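(R)-specific enoyl-CoA hydratase (Aeromonas punctata, PDB 1IQ6) hydrates short trans-2-enoyl-CoA thioesters of four to six carbons to the corresponding (3R)-3-hydroxyacyl-CoA, as a homodimer. Local coordinates at residues Val8-Arg13 against Gln68-Lys73; Ala21-Phe26 against Ile52-Leu57; Ser60-Leu65 against Ala96-Thr101; Val90-Thr95 against Phe117-Ala122. All coordinates share one frame; numbering follows the deposited sequence.

Interaction 1 of 4, residues Val8-Arg13 against Gln68-Lys73; sequences VGQKAR and QQLPGK
The flat amide of Q69 stands beside A12 and R13, with OE1 resting on the A12 methyl, CB, at 3.8 Å and the amide nitrogen turned toward the R13 carbonyl. Two waters bridge what the amide does not reach directly. One accepts from R13 N and gives a long, weak bond to Q69 OE1. The other donates to R13 O at 2.8 Å and accepts from Q69 NE2 at 3.0 Å, so both polar atoms of the amide are tied to R13 through solvent. The second amide, that of Q10, comes near L70 through OE1, 3.8 Å from L70 CD1. Both its polar ends are engaged by the preceding loop, OE1 by E7 N and NE2 by S5 O, which fixes the rotation of the group. Between the two glutamines lies L70, the buried residue of the contact. Its CG is anti to the backbone N (chi1 -174°), and this carries CD2 onto the backbone at Q10 and K11, where it lies 3.5 Å from Q10 O. L70 CB meets A12 CB at 4.0 Å, while the Q10 chain runs roughly perpendicular to that of L70. No direct hydrogen bond joins the two segments. L70 also packs on V100 of strand 93-103 and on L6, and a cis peptide leads from it into P71. This is the exit of the central helix 55-68 of a hot-dog fold, where the loop that follows the helix closes against strand 11-17, an outer strand of this chain's sheet, which wraps around the helix.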
loop_
_atom_site.group_PDB
_atom_site.type_symbol
_atom_site.label_atom_id
_atom_site.label_comp_id
_atom_site.label_asym_id
_atom_site.label_seq_id
_atom_site.Cartn_x
_atom_site.Cartn_y
_atom_site.Cartn_z
ATOM N N VAL B 8 16.375 6.177 17.556
ATOM C CA VAL B 8 16.498 4.828 17.033
ATOM C C VAL B 8 16.060 3.883 18.143
ATOM O O VAL B 8 16.435 4.059 19.304
ATOM C CB VAL B 8 17.963 4.520 16.643
ATOM C CG1 VAL B 8 18.122 3.039 16.320
ATOM C CG2 VAL B 8 18.362 5.371 15.451
ATOM N N GLY B 9 15.252 2.889 17.788
ATOM C CA GLY B 9 14.783 1.940 18.778
ATOM C C GLY B 9 13.362 2.189 19.245
ATOM O O GLY B 9 12.744 1.304 19.834
ATOM N N GLN B 10 12.844 3.392 19.008
ATOM C CA GLN B 10 11.476 3.697 19.412
ATOM C C GLN B 10 10.542 2.872 18.535
ATOM O O GLN B 10 10.827 2.632 17.358
ATOM C CB GLN B 10 11.178 5.188 19.259
ATOM C CG GLN B 10 11.996 6.060 20.211
ATOM C CD GLN B 10 11.687 7.534 20.073
ATOM O OE1 GLN B 10 11.327 8.004 18.996
ATOM N NE2 GLN B 10 11.850 8.279 21.164
ATOM N N LYS B 11 9.435 2.429 19.114
ATOM C CA LYS B 11 8.491 1.602 18.377
ATOM C C LYS B 11 7.040 1.927 18.680
ATOM O O LYS B 11 6.724 2.588 19.667
ATOM C CB LYS B 11 8.761 0.126 18.671
ATOM C CG LYS B 11 8.731 -0.235 20.142
ATOM C CD LYS B 11 9.113 -1.697 20.353
ATOM C CE LYS B 11 9.170 -2.055 21.832
ATOM N NZ LYS B 11 7.860 -1.887 22.518
ATOM N N ALA B 12 6.158 1.454 17.809
ATOM C CA ALA B 12 4.730 1.673 17.960
ATOM C C ALA B 12 4.011 0.524 17.286
ATOM O O ALA B 12 4.531 -0.091 16.354
ATOM C CB ALA B 12 4.321 2.989 17.314
ATOM N N ARG B 13 2.805 0.234 17.752
ATOM C CA ARG B 13 2.036 -0.849 17.171
ATOM C C ARG B 13 0.544 -0.619 17.337
ATOM O O ARG B 13 0.111 0.231 18.112
ATOM C CB ARG B 13 2.414 -2.189 17.818
ATOM C CG ARG B 13 2.056 -2.291 19.298
ATOM C CD ARG B 13 2.044 -3.741 19.782
ATOM N NE ARG B 13 3.363 -4.368 19.763
ATOM C CZ ARG B 13 3.599 -5.611 20.173
ATOM N NH1 ARG B 13 4.829 -6.105 20.127
ATOM N NH2 ARG B 13 2.602 -6.363 20.624
ATOM N N GLN B 68 0.203 8.755 12.504
ATOM C CA GLN B 68 -0.490 9.053 13.749
ATOM C C GLN B 68 0.354 8.916 15.012
ATOM O O GLN B 68 0.127 9.632 15.988
ATOM C CB GLN B 68 -1.732 8.163 13.875
ATOM C CG GLN B 68 -2.746 8.351 12.758
ATOM C CD GLN B 68 -3.406 9.718 12.782
ATOM O OE1 GLN B 68 -4.142 10.080 11.865
ATOM N NE2 GLN B 68 -3.150 10.483 13.837
ATOM N N GLN B 69 1.336 8.020 14.995
ATOM C CA GLN B 69 2.149 7.804 16.184
ATOM C C GLN B 69 3.661 7.964 16.067
ATOM O O GLN B 69 4.268 8.709 16.835
ATOM C CB GLN B 69 1.852 6.415 16.757
ATOM C CG GLN B 69 0.454 6.268 17.338
ATOM C CD GLN B 69 0.195 4.880 17.886
ATOM O OE1 GLN B 69 0.994 4.343 18.657
ATOM N NE2 GLN B 69 -0.930 4.291 17.497
ATOM N N LEU B 70 4.269 7.270 15.112
ATOM C CA LEU B 70 5.722 7.316 14.979
ATOM C C LEU B 70 6.181 7.221 13.527
ATOM O O LEU B 70 5.982 6.192 12.883
ATOM C CB LEU B 70 6.309 6.153 15.779
ATOM C CG LEU B 70 7.824 6.033 15.920
ATOM C CD1 LEU B 70 8.335 7.132 16.845
ATOM C CD2 LEU B 70 8.172 4.665 16.487
ATOM N N PRO B 71 6.843 8.274 13.004
ATOM C CA PRO B 71 7.204 9.544 13.648
ATOM C C PRO B 71 6.005 10.372 14.099
ATOM O O PRO B 71 6.116 11.189 15.016
ATOM C CB PRO B 71 8.022 10.256 12.571
ATOM C CG PRO B 71 8.609 9.122 11.783
ATOM C CD PRO B 71 7.423 8.204 11.654
ATOM N N GLY B 72 4.865 10.174 13.443
ATOM C CA GLY B 72 3.668 10.898 13.826
ATOM C C GLY B 72 3.220 12.044 12.938
ATOM O O GLY B 72 3.663 12.191 11.802
ATOM N N LYS B 73 2.322 12.852 13.492
ATOM C CA LYS B 73 1.730 14.015 12.835
ATOM C C LYS B 73 2.715 14.844 12.012
ATOM O O LYS B 73 3.735 15.303 12.523
ATOM C CB LYS B 73 1.073 14.898 13.900
ATOM C CG LYS B 73 0.422 16.172 13.397
ATOM C CD LYS B 73 -0.046 17.024 14.576
ATOM C CE LYS B 73 -0.681 18.335 14.135
ATOM N NZ LYS B 73 -2.010 18.146 13.486
HETATM O O HOH W 1 2.204 1.704 20.258
HETATM O O HOH W 2 -1.975 1.966 18.982
#

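Interaction 2 of 4, residues Ala21-Phe26 against Ile52-Leu57; sequences AEVAAF and IVHGML
At the start of the central hot-dog helix, 55-68, the N-cap residue H54 and L57 in the first turn receive F26 and V23 from helix 20-30. The edge of the F26 ring points at the face of the H54 imidazole in a T-shaped pair, centroids 4.9 Å apart and planes at 69°. F26 CD2 makes the closest approach, 3.4 Å from H54 CG and displaced toward the imidazole rim. L57 lies over one face of the phenyl ring, its CB 3.8 Å from the centroid and 11° off the normal, a CH-pi contact. L57 CD1 continues past F26 CD1, and CD2 reaches F26 CB; the leucine and phenylalanine run antiparallel alongside one another. At the far end of the phenyl, CZ touches M56 CB at 3.8 Å. The ring gets there because CG is anti to the backbone N (chi1 -175°), projecting it off helix 20-30 into the angle between H54 and L57. This corner probably borders the substrate site of the MaoC-like hydratases: G55, next to H54, is inferred to bind the hydroxyacyl-CoA, as is H37, whose ring stacks on that of H54. H54 NE2 bonds to the carbonyl of D32, another inferred binding residue, whereas its buried ND1 has no polar partner. V23 completes the setting, with CG1 in the imidazole plane at its edge, 3.5 Å from H54 CE1, and CG2 4.1 Å from V53 CG2. F26 also packs on S60 of the second subunit, and L57 on L29 of that subunit.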
loop_
_atom_site.group_PDB
_atom_site.type_symbol
_atom_site.label_atom_id
_atom_site.label_comp_id
_atom_site.label_asym_id
_atom_site.label_seq_id
_atom_site.Cartn_x
_atom_site.Cartn_y
_atom_site.Cartn_z
ATOM N N ALA B 21 -16.561 -6.444 5.263
ATOM C CA ALA B 21 -16.900 -5.077 4.894
ATOM C C ALA B 21 -15.664 -4.256 4.550
ATOM O O ALA B 21 -15.663 -3.491 3.585
ATOM C CB ALA B 21 -17.680 -4.404 6.024
ATOM N N GLU B 22 -14.608 -4.413 5.341
ATOM C CA GLU B 22 -13.386 -3.661 5.093
ATOM C C GLU B 22 -12.709 -4.123 3.807
ATOM O O GLU B 22 -12.244 -3.304 3.012
ATOM C CB GLU B 22 -12.427 -3.799 6.282
ATOM C CG GLU B 22 -12.914 -3.079 7.534
ATOM C CD GLU B 22 -14.030 -3.817 8.247
ATOM O OE1 GLU B 22 -14.889 -3.149 8.862
ATOM O OE2 GLU B 22 -14.039 -5.065 8.207
ATOM N N VAL B 23 -12.656 -5.433 3.601
ATOM C CA VAL B 23 -12.045 -5.971 2.394
ATOM C C VAL B 23 -12.831 -5.511 1.164
ATOM O O VAL B 23 -12.245 -5.186 0.131
ATOM C CB VAL B 23 -11.978 -7.511 2.451
ATOM C CG1 VAL B 23 -11.462 -8.064 1.126
ATOM C CG2 VAL B 23 -11.057 -7.941 3.592
ATOM N N ALA B 24 -14.156 -5.467 1.282
ATOM C CA ALA B 24 -14.988 -5.016 0.170
ATOM C C ALA B 24 -14.719 -3.542 -0.135
ATOM O O ALA B 24 -14.646 -3.144 -1.301
ATOM C CB ALA B 24 -16.464 -5.223 0.500
ATOM N N ALA B 25 -14.573 -2.731 0.909
ATOM C CA ALA B 25 -14.303 -1.311 0.727
ATOM C C ALA B 25 -12.939 -1.116 0.065
ATOM O O ALA B 25 -12.770 -0.237 -0.781
ATOM C CB ALA B 25 -14.345 -0.590 2.073
ATOM N N PHE B 26 -11.964 -1.938 0.443
ATOM C CA PHE B 26 -10.641 -1.810 -0.152
ATOM C C PHE B 26 -10.676 -2.247 -1.610
ATOM O O PHE B 26 -10.007 -1.657 -2.454
ATOM C CB PHE B 26 -9.598 -2.649 0.591
ATOM C CG PHE B 26 -8.201 -2.450 0.069
ATOM C CD1 PHE B 26 -7.499 -1.283 0.358
ATOM C CD2 PHE B 26 -7.606 -3.405 -0.754
ATOM C CE1 PHE B 26 -6.224 -1.070 -0.167
ATOM C CE2 PHE B 26 -6.334 -3.202 -1.282
ATOM C CZ PHE B 26 -5.643 -2.031 -0.988
ATOM N N ILE B 52 -8.707 -14.367 1.614
ATOM C CA ILE B 52 -7.642 -13.682 2.331
ATOM C C ILE B 52 -7.706 -12.175 2.115
ATOM O O ILE B 52 -8.232 -11.700 1.108
ATOM C CB ILE B 52 -6.255 -14.208 1.893
ATOM C CG1 ILE B 52 -6.022 -13.931 0.404
ATOM C CG2 ILE B 52 -6.167 -15.704 2.165
ATOM C CD1 ILE B 52 -4.644 -14.345 -0.081
ATOM N N VAL B 53 -7.183 -11.429 3.081
ATOM C CA VAL B 53 -7.161 -9.970 3.020
ATOM C C VAL B 53 -6.089 -9.493 2.033
ATOM O O VAL B 53 -5.006 -10.071 1.977
ATOM C CB VAL B 53 -6.842 -9.384 4.418
ATOM C CG1 VAL B 53 -6.761 -7.871 4.354
ATOM C CG2 VAL B 53 -7.905 -9.825 5.415
ATOM N N HIS B 54 -6.390 -8.451 1.257
ATOM C CA HIS B 54 -5.419 -7.912 0.299
ATOM C C HIS B 54 -4.134 -7.541 1.024
ATOM O O HIS B 54 -4.171 -6.854 2.040
ATOM C CB HIS B 54 -5.917 -6.622 -0.348
ATOM C CG HIS B 54 -7.181 -6.762 -1.128
ATOM N ND1 HIS B 54 -8.399 -7.015 -0.537
ATOM C CD2 HIS B 54 -7.429 -6.599 -2.449
ATOM C CE1 HIS B 54 -9.345 -6.997 -1.460
ATOM N NE2 HIS B 54 -8.781 -6.746 -2.628
ATOM N N GLY B 55 -2.999 -7.967 0.481
ATOM C CA GLY B 55 -1.736 -7.622 1.108
ATOM C C GLY B 55 -1.571 -6.111 1.174
ATOM O O GLY B 55 -1.029 -5.575 2.143
ATOM N N MET B 56 -2.043 -5.405 0.150
ATOM C CA MET B 56 -1.909 -3.955 0.147
ATOM C C MET B 56 -2.830 -3.260 1.157
ATOM O O MET B 56 -2.626 -2.092 1.490
ATOM C CB MET B 56 -2.107 -3.397 -1.265
ATOM C CG MET B 56 -0.910 -3.646 -2.200
ATOM S SD MET B 56 0.671 -2.897 -1.661
ATOM C CE MET B 56 0.451 -1.236 -2.298
ATOM N N LEU B 57 -3.851 -3.969 1.637
ATOM C CA LEU B 57 -4.723 -3.402 2.660
ATOM C C LEU B 57 -3.957 -3.561 3.983
ATOM O O LEU B 57 -3.910 -2.636 4.796
ATOM C CB LEU B 57 -6.073 -4.141 2.717
ATOM C CG LEU B 57 -7.026 -3.737 3.858
ATOM C CD1 LEU B 57 -7.193 -2.226 3.906
ATOM C CD2 LEU B 57 -8.378 -4.423 3.658
#

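Interaction 3 of 4, residues Ser60-Leu65 against Ala96-Thr101; sequences SLFSGL and AEVEVT
L65 reaches from helix 55-68 to A96 and V98 of strand 93-103, and it touches them through CB and, at its tip, CD1. CB lies 4.1 Å from V98 CG1. With CG set beside the backbone N (chi1 -79°) and the chain extended beyond it, CD1 is brought down onto the strand, where it meets A96 O at 3.4 Å, A96 CB at 3.7 Å and V98 CG1 at 3.9 Å. One methyl is thus wedged between two strand residues whose side chains both point to the helix. A turn earlier L61 repeats the approach closer in, CB against CB of A96 at 3.9 Å. F62 adds a looser flank: its ring comes obliquely, CD2 4.4 Å from V98 CG1. The contact is wholly apolar between side chains, and the axes of the short segments 60-65 and 96-101 pass 8.4 Å apart, their directions 54° apart. Here the helix of the hot dog lies in its bun. L65 also packs on L14 and L61 on K16, both of strand 11-17, while F62 spreads over T114 and I116 of strand 109-117 and reaches Y77, Q80 and L82 of strand 76-84.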
loop_
_atom_site.group_PDB
_atom_site.type_symbol
_atom_site.label_atom_id
_atom_site.label_comp_id
_atom_site.label_asym_id
_atom_site.label_seq_id
_atom_site.Cartn_x
_atom_site.Cartn_y
_atom_site.Cartn_z
ATOM N N SER B 60 -1.351 -0.986 4.318
ATOM C CA SER B 60 -1.852 0.366 4.541
ATOM C C SER B 60 -1.834 0.771 6.015
ATOM O O SER B 60 -1.832 1.961 6.334
ATOM C CB SER B 60 -3.264 0.501 3.968
ATOM O OG SER B 60 -3.239 0.376 2.553
ATOM N N LEU B 61 -1.812 -0.211 6.915
ATOM C CA LEU B 61 -1.779 0.088 8.343
ATOM C C LEU B 61 -0.496 0.817 8.730
ATOM O O LEU B 61 -0.463 1.535 9.727
ATOM C CB LEU B 61 -1.912 -1.194 9.169
ATOM C CG LEU B 61 -3.308 -1.826 9.154
ATOM C CD1 LEU B 61 -3.302 -3.101 9.977
ATOM C CD2 LEU B 61 -4.333 -0.838 9.711
ATOM N N PHE B 62 0.565 0.631 7.949
ATOM C CA PHE B 62 1.819 1.316 8.256
ATOM C C PHE B 62 1.605 2.823 8.150
ATOM O O PHE B 62 2.143 3.590 8.944
ATOM C CB PHE B 62 2.926 0.883 7.290
ATOM C CG PHE B 62 3.292 -0.581 7.386
ATOM C CD1 PHE B 62 3.751 -1.263 6.262
ATOM C CD2 PHE B 62 3.182 -1.276 8.590
ATOM C CE1 PHE B 62 4.093 -2.615 6.326
ATOM C CE2 PHE B 62 3.522 -2.631 8.672
ATOM C CZ PHE B 62 3.978 -3.306 7.540
ATOM N N SER B 63 0.807 3.240 7.171
ATOM C CA SER B 63 0.526 4.657 6.968
ATOM C C SER B 63 -0.109 5.228 8.235
ATOM O O SER B 63 0.213 6.338 8.655
ATOM C CB SER B 63 -0.411 4.847 5.769
ATOM O OG SER B 63 -0.330 6.170 5.261
ATOM N N GLY B 64 -1.000 4.451 8.846
ATOM C CA GLY B 64 -1.654 4.887 10.065
ATOM C C GLY B 64 -0.679 5.057 11.220
ATOM O O GLY B 64 -0.713 6.060 11.928
ATOM N N LEU B 65 0.191 4.075 11.420
ATOM C CA LEU B 65 1.165 4.159 12.502
ATOM C C LEU B 65 2.178 5.274 12.267
ATOM O O LEU B 65 2.494 6.044 13.178
ATOM C CB LEU B 65 1.904 2.830 12.661
ATOM C CG LEU B 65 1.137 1.737 13.403
ATOM C CD1 LEU B 65 1.930 0.436 13.374
ATOM C CD2 LEU B 65 0.886 2.186 14.838
ATOM N N ALA B 96 0.217 -4.526 13.527
ATOM C CA ALA B 96 1.164 -3.781 12.704
ATOM C C ALA B 96 2.185 -3.199 13.674
ATOM O O ALA B 96 1.815 -2.679 14.728
ATOM C CB ALA B 96 0.448 -2.671 11.946
ATOM N N GLU B 97 3.463 -3.294 13.319
ATOM C CA GLU B 97 4.533 -2.799 14.185
ATOM C C GLU B 97 5.578 -2.026 13.394
ATOM O O GLU B 97 6.010 -2.475 12.333
ATOM C CB GLU B 97 5.222 -3.980 14.890
ATOM C CG GLU B 97 4.284 -4.831 15.741
ATOM C CD GLU B 97 4.945 -6.062 16.350
ATOM O OE1 GLU B 97 4.215 -6.883 16.952
ATOM O OE2 GLU B 97 6.182 -6.218 16.237
ATOM N N VAL B 98 5.968 -0.859 13.905
ATOM C CA VAL B 98 7.009 -0.061 13.267
ATOM C C VAL B 98 8.060 0.259 14.319
ATOM O O VAL B 98 7.755 0.359 15.510
ATOM C CB VAL B 98 6.473 1.271 12.653
ATOM C CG1 VAL B 98 5.367 0.970 11.637
ATOM C CG2 VAL B 98 5.993 2.219 13.745
ATOM N N GLU B 99 9.305 0.385 13.878
ATOM C CA GLU B 99 10.406 0.701 14.777
ATOM C C GLU B 99 11.437 1.536 14.038
ATOM O O GLU B 99 11.827 1.201 12.920
ATOM C CB GLU B 99 11.066 -0.576 15.301
ATOM C CG GLU B 99 12.351 -0.299 16.078
ATOM C CD GLU B 99 12.948 -1.532 16.727
ATOM O OE1 GLU B 99 14.041 -1.407 17.318
ATOM O OE2 GLU B 99 12.336 -2.620 16.658
ATOM N N VAL B 100 11.878 2.623 14.665
ATOM C CA VAL B 100 12.884 3.482 14.051
ATOM C C VAL B 100 14.226 2.757 14.044
ATOM O O VAL B 100 14.700 2.306 15.090
ATOM C CB VAL B 100 13.048 4.802 14.826
ATOM C CG1 VAL B 100 14.120 5.654 14.164
ATOM C CG2 VAL B 100 11.721 5.548 14.876
ATOM N N THR B 101 14.838 2.643 12.867
ATOM C CA THR B 101 16.127 1.965 12.755
ATOM C C THR B 101 17.258 2.908 12.367
ATOM O O THR B 101 18.430 2.585 12.556
ATOM C CB THR B 101 16.081 0.820 11.720
ATOM O OG1 THR B 101 15.745 1.346 10.430
ATOM C CG2 THR B 101 15.058 -0.225 12.134
#

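Interaction 4 of 4, residues Val90-Thr95 against Phe117-Ala122; sequences VGDEVT and FTQGGA
Q119 OE1 takes a nearly straight hydrogen bond from E93 N, 2.9 Å long with 176° at the hydrogen, and a weak one from R17 NH2. The E93 donor lies in the carbonyl plane of the amide. CG anti to the backbone N (chi1 -174°) and a chain extended beyond it carry the amide across to the other segment, where OE1 also lies 3.7 Å from D92 CB. The main chains do not join at this point: water 4 accepts from Q119 N and donates to E93 O, bridging the gap. Further along, T95 and F117 form an antiparallel hydrogen-bonded pair, T95 N to F117 O at 3.0 Å and F117 N to T95 O at 2.8 Å. Water 5 links T95 OG1, itself bonded to S15, with T118 O. A type I turn from T118 to G121 then reverses the chain, and T118 OG1 accepts from A122 N at 3.0 Å. The contact lies at the turn linking strand 109-117 to 123-132, against the early part of strand 93-103. V94 packs on L58 and L61 of helix 55-68 and bonds through its backbone to K16 of strand 11-17, while F117 touches L123 of strand 123-132.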
loop_
_atom_site.group_PDB
_atom_site.type_symbol
_atom_site.label_atom_id
_atom_site.label_comp_id
_atom_site.label_asym_id
_atom_site.label_seq_id
_atom_site.Cartn_x
_atom_site.Cartn_y
_atom_site.Cartn_z
ATOM N N VAL B 90 -9.687 -13.302 6.100
ATOM C CA VAL B 90 -10.698 -12.300 6.386
ATOM C C VAL B 90 -11.337 -12.545 7.744
ATOM O O VAL B 90 -11.760 -13.663 8.057
ATOM C CB VAL B 90 -11.793 -12.283 5.291
ATOM C CG1 VAL B 90 -12.813 -11.190 5.585
ATOM C CG2 VAL B 90 -11.159 -12.057 3.929
ATOM N N GLY B 91 -11.396 -11.492 8.551
ATOM C CA GLY B 91 -11.988 -11.603 9.868
ATOM C C GLY B 91 -10.976 -11.785 10.981
ATOM O O GLY B 91 -11.281 -11.519 12.140
ATOM N N ASP B 92 -9.771 -12.232 10.637
ATOM C CA ASP B 92 -8.738 -12.436 11.645
ATOM C C ASP B 92 -8.049 -11.128 11.994
ATOM O O ASP B 92 -8.021 -10.193 11.196
ATOM C CB ASP B 92 -7.700 -13.448 11.153
ATOM C CG ASP B 92 -8.227 -14.871 11.148
ATOM O OD1 ASP B 92 -7.515 -15.769 10.654
ATOM O OD2 ASP B 92 -9.351 -15.094 11.647
ATOM N N GLU B 93 -7.508 -11.064 13.204
ATOM C CA GLU B 93 -6.813 -9.868 13.659
ATOM C C GLU B 93 -5.343 -9.910 13.256
ATOM O O GLU B 93 -4.768 -10.980 13.068
ATOM C CB GLU B 93 -6.930 -9.754 15.184
ATOM C CG GLU B 93 -6.142 -8.614 15.806
ATOM C CD GLU B 93 -6.274 -8.576 17.319
ATOM O OE1 GLU B 93 -7.214 -7.929 17.827
ATOM O OE2 GLU B 93 -5.440 -9.207 18.000
ATOM N N VAL B 94 -4.759 -8.729 13.079
ATOM C CA VAL B 94 -3.341 -8.610 12.765
ATOM C C VAL B 94 -2.769 -7.518 13.655
ATOM O O VAL B 94 -3.506 -6.713 14.230
ATOM C CB VAL B 94 -3.071 -8.196 11.297
ATOM C CG1 VAL B 94 -3.647 -9.231 10.354
ATOM C CG2 VAL B 94 -3.639 -6.810 11.023
ATOM N N THR B 95 -1.449 -7.504 13.774
ATOM C CA THR B 95 -0.770 -6.488 14.560
ATOM C C THR B 95 0.276 -5.847 13.650
ATOM O O THR B 95 1.087 -6.549 13.043
ATOM C CB THR B 95 -0.080 -7.099 15.799
ATOM O OG1 THR B 95 -1.070 -7.701 16.648
ATOM C CG2 THR B 95 0.658 -6.019 16.589
ATOM N N PHE B 117 1.997 -8.870 11.691
ATOM C CA PHE B 117 1.976 -10.225 12.228
ATOM C C PHE B 117 0.547 -10.748 12.242
ATOM O O PHE B 117 -0.393 -9.999 12.504
ATOM C CB PHE B 117 2.531 -10.274 13.658
ATOM C CG PHE B 117 4.023 -10.179 13.735
ATOM C CD1 PHE B 117 4.648 -8.941 13.829
ATOM C CD2 PHE B 117 4.808 -11.329 13.679
ATOM C CE1 PHE B 117 6.042 -8.846 13.864
ATOM C CE2 PHE B 117 6.204 -11.239 13.714
ATOM C CZ PHE B 117 6.815 -9.992 13.806
ATOM N N THR B 118 0.400 -12.035 11.961
ATOM C CA THR B 118 -0.910 -12.668 11.956
ATOM C C THR B 118 -1.405 -12.814 13.383
ATOM O O THR B 118 -0.685 -12.545 14.345
ATOM C CB THR B 118 -0.850 -14.073 11.357
ATOM O OG1 THR B 118 -0.040 -14.908 12.200
ATOM C CG2 THR B 118 -0.259 -14.034 9.955
ATOM N N GLN B 119 -2.646 -13.260 13.506
ATOM C CA GLN B 119 -3.263 -13.476 14.801
ATOM C C GLN B 119 -2.460 -14.528 15.570
ATOM O O GLN B 119 -2.373 -14.480 16.797
ATOM C CB GLN B 119 -4.701 -13.945 14.579
ATOM C CG GLN B 119 -5.542 -14.088 15.816
ATOM C CD GLN B 119 -6.995 -14.302 15.460
ATOM O OE1 GLN B 119 -7.636 -13.422 14.887
ATOM N NE2 GLN B 119 -7.522 -15.479 15.783
ATOM N N GLY B 120 -1.859 -15.457 14.832
ATOM C CA GLY B 120 -1.066 -16.517 15.434
ATOM C C GLY B 120 0.369 -16.136 15.750
ATOM O O GLY B 120 1.144 -16.969 16.219
ATOM N N GLY B 121 0.730 -14.883 15.484
ATOM C CA GLY B 121 2.077 -14.419 15.772
ATOM C C GLY B 121 3.141 -14.666 14.717
ATOM O O GLY B 121 4.337 -14.616 15.022
ATOM N N ALA B 122 2.720 -14.920 13.481
ATOM C CA ALA B 122 3.650 -15.174 12.388
ATOM C C ALA B 122 3.753 -13.969 11.463
ATOM O O ALA B 122 2.781 -13.241 11.257
ATOM C CB ALA B 122 3.216 -16.409 11.597
HETATM O O HOH W 3 -10.533 -14.994 14.363
HETATM O O HOH W 4 -4.090 -12.924 11.042
HETATM O O HOH W 5 -1.561 -10.250 15.710
#

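In the fold
The four contacts lie within one MaoC-like hot-dog domain. Helix 55-68 serves interaction 2 at its start and interaction 3 along its body, and interaction 1 uses the loop that leaves it. Interactions 1, 3 and 4 reach neighbouring strands of the same antiparallel sheet; 1 and 3, with centres 7 Å apart, are joined by backbone hydrogen bonds of G9 and Q10 to V100. Interactions 1 and 2 lie on opposite sides of the chain's centre, 24 Å between centres, yet along the sequence 2 is nested within 1. Along the chain the segments of 3 alternate with those of 1 and of 4. Helix 55-68 thus meets the sheet along its body and at the loop that leaves it, and interaction 2 holds G55 of the inferred substrate site.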